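Local coordinates for uncharacterized protein (Staphylococcus aureus subsp. aureus Mu50, PDB 4QPV) that is of unknown function, a staphylococcal member of the DUF1672 family whose fold repeats a unit of kinked helix followed by three strands, at residues I96-D99 with K100-E104. Residues are numbered along the deposited sequence; the frame is centred on the assembly and turned at random. Where two conformers were deposited one is given.
Sequences IPFD and KSIIE
Ile-102 lays its CG1 branch over one face of the Phe-98 ring, CG1 standing 3.7 Å from the ring centroid and only 10° off its normal, a CH-pi contact. With CG1 anti to the backbone N (chi1 -162°), the branch is carried across the ring, and the terminal CD1 lies over the CD1-CE1 side of the same face, 3.5 Å from Phe-98 CD1. The beta-branch suits the place, since one arm can cover the ring while the other, CG2, meets the backbone 3.3 Å from Asp-99 O and also borders Phe-98 CB. The pair marks the passage from strand 90-98, an outer strand of a three-stranded antiparallel sheet, into a 3-10 turn beginning at Lys-100. Ile-102 N donates to Asp-99 O over 3.1 Å with an N-H...O angle of 163°, the i to i+3 bond that starts the turn. Asp-99 lies at the exposed bend, where a carboxylate can meet solvent, and its CB is 3.6 Å from Ser-101 OG. The Lys-100 side chain starts out away from the strand, and its length lets NZ form a salt bridge with Asp-39, while Ile-102 O accepts a hydrogen bond from Arg-54 of helix 48-63.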
ATOM      1  N   ILE A  96      11.052  -4.027   3.301  1.00 24.61           N
ATOM      2  CA  ILE A  96      11.739  -5.180   3.859  0.50 24.79           C
ATOM      3  C   ILE A  96      12.824  -4.701   4.827  1.00 28.55           C
ATOM      4  O   ILE A  96      13.624  -3.848   4.426  1.00 27.43           O
ATOM      5  CB  ILE A  96      12.310  -6.112   2.738  0.50 27.89           C
ATOM      6  CG1 ILE A  96      12.989  -7.376   3.307  0.50 29.14           C
ATOM      7  CG2 ILE A  96      13.229  -5.383   1.741  0.50 27.65           C
ATOM      8  CD1 ILE A  96      12.045  -8.429   3.884  0.50 34.29           C
ATOM      9  N   PRO A  97      12.902  -5.235   6.066  1.00 27.84           N
ATOM     10  CA  PRO A  97      14.015  -4.829   6.939  1.00 27.28           C
ATOM     11  C   PRO A  97      15.245  -5.679   6.651  1.00 29.50           C
ATOM     12  O   PRO A  97      15.123  -6.834   6.213  1.00 29.10           O
ATOM     13  CB  PRO A  97      13.456  -5.081   8.339  1.00 30.44           C
ATOM     14  CG  PRO A  97      12.539  -6.257   8.163  1.00 36.54           C
ATOM     15  CD  PRO A  97      12.038  -6.240   6.740  1.00 31.89           C
ATOM     16  N   PHE A  98      16.437  -5.135   6.924  1.00 25.72           N
ATOM     17  CA  PHE A  98      17.683  -5.887   6.811  1.00 26.02           C
ATOM     18  C   PHE A  98      18.605  -5.584   7.959  1.00 30.99           C
ATOM     19  O   PHE A  98      18.581  -4.466   8.472  1.00 30.83           O
ATOM     20  CB  PHE A  98      18.437  -5.500   5.521  1.00 26.71           C
ATOM     21  CG  PHE A  98      17.872  -5.916   4.193  1.00 27.14           C
ATOM     22  CD1 PHE A  98      17.601  -7.257   3.924  1.00 30.51           C
ATOM     23  CD2 PHE A  98      17.770  -5.003   3.151  1.00 28.06           C
ATOM     24  CE1 PHE A  98      17.145  -7.654   2.661  1.00 30.32           C
ATOM     25  CE2 PHE A  98      17.382  -5.414   1.875  1.00 30.55           C
ATOM     26  CZ  PHE A  98      17.084  -6.741   1.637  1.00 29.11           C
ATOM     27  N   ASP A  99      19.508  -6.518   8.287  1.00 30.09           N
ATOM     28  CA  ASP A  99      20.590  -6.230   9.234  1.00 30.84           C
ATOM     29  C   ASP A  99      21.652  -5.454   8.454  1.00 32.57           C
ATOM     30  O   ASP A  99      21.657  -5.512   7.225  1.00 30.09           O
ATOM     31  CB  ASP A  99      21.190  -7.530   9.817  1.00 34.07           C
ATOM     32  CG  ASP A  99      20.236  -8.335  10.676  1.00 47.00           C
ATOM     33  OD1 ASP A  99      19.346  -7.723  11.317  1.00 45.80           O
ATOM     34  OD2 ASP A  99      20.379  -9.572  10.713  1.00 56.98           O
ATOM     35  N   LYS A 100      22.549  -4.749   9.140  1.00 30.13           N
ATOM     36  CA  LYS A 100      23.653  -4.025   8.483  1.00 30.26           C
ATOM     37  C   LYS A 100      24.510  -4.988   7.653  1.00 34.20           C
ATOM     38  O   LYS A 100      25.084  -4.576   6.651  1.00 35.50           O
ATOM     39  CB  LYS A 100      24.524  -3.317   9.540  1.00 34.12           C
ATOM     40  CG  LYS A 100      23.857  -2.113  10.201  1.00 39.34           C
ATOM     41  CD  LYS A 100      24.584  -1.771  11.495  1.00 54.25           C
ATOM     42  CE  LYS A 100      25.252  -0.427  11.435  1.00 69.55           C
ATOM     43  NZ  LYS A 100      26.366  -0.307  12.419  1.00 72.56           N
ATOM     44  N   SER A 101      24.555  -6.288   8.041  1.00 30.89           N
ATOM     45  CA  SER A 101      25.322  -7.328   7.333  1.00 30.04           C
ATOM     46  C   SER A 101      24.823  -7.572   5.890  1.00 30.32           C
ATOM     47  O   SER A 101      25.488  -8.286   5.142  1.00 30.84           O
ATOM     48  CB  SER A 101      25.304  -8.638   8.113  1.00 32.84           C
ATOM     49  OG  SER A 101      23.988  -9.162   8.151  1.00 39.48           O
ATOM     50  N   ILE A 102      23.701  -6.959   5.484  1.00 27.02           N
ATOM     51  CA  ILE A 102      23.195  -7.067   4.106  1.00 26.77           C
ATOM     52  C   ILE A 102      24.225  -6.567   3.057  1.00 30.05           C
ATOM     53  O   ILE A 102      24.201  -7.040   1.922  1.00 29.39           O
ATOM     54  CB  ILE A 102      21.820  -6.357   3.918  1.00 28.75           C
ATOM     55  CG1 ILE A 102      21.103  -6.850   2.629  1.00 30.34           C
ATOM     56  CG2 ILE A 102      21.943  -4.813   3.966  1.00 28.70           C
ATOM     57  CD1 ILE A 102      20.690  -8.337   2.600  1.00 27.88           C
ATOM     58  N   ILE A 103      25.142  -5.657   3.441  1.00 28.10           N
ATOM     59  CA  ILE A 103      26.156  -5.123   2.509  1.00 27.07           C
ATOM     60  C   ILE A 103      27.287  -6.123   2.226  1.00 32.76           C
ATOM     61  O   ILE A 103      28.117  -5.867   1.352  1.00 31.53           O
ATOM     62  CB  ILE A 103      26.758  -3.799   3.083  1.00 29.04           C
ATOM     63  CG1 ILE A 103      27.616  -4.034   4.368  1.00 27.77           C
ATOM     64  CG2 ILE A 103      25.677  -2.701   3.276  1.00 29.27           C
ATOM     65  CD1 ILE A 103      28.577  -2.837   4.722  1.00 28.77           C
ATOM     66  N   GLU A 104      27.349  -7.228   2.983  1.00 30.18           N
ATOM     67  CA  GLU A 104      28.472  -8.168   2.925  1.00 30.01           C
ATOM     68  C   GLU A 104      28.528  -9.074   1.696  1.00 35.12           C
ATOM     69  O   GLU A 104      29.595  -9.624   1.412  1.00 35.64           O
ATOM     70  CB  GLU A 104      28.487  -9.043   4.179  1.00 31.78           C
ATOM     71  CG  GLU A 104      28.825  -8.264   5.445  1.00 32.59           C
ATOM     72  CD  GLU A 104      28.866  -9.093   6.712  1.00 41.71           C
ATOM     73  OE1 GLU A 104      28.829 -10.341   6.617  1.00 40.40           O
ATOM     74  OE2 GLU A 104      28.916  -8.491   7.806  1.00 41.03           O
TER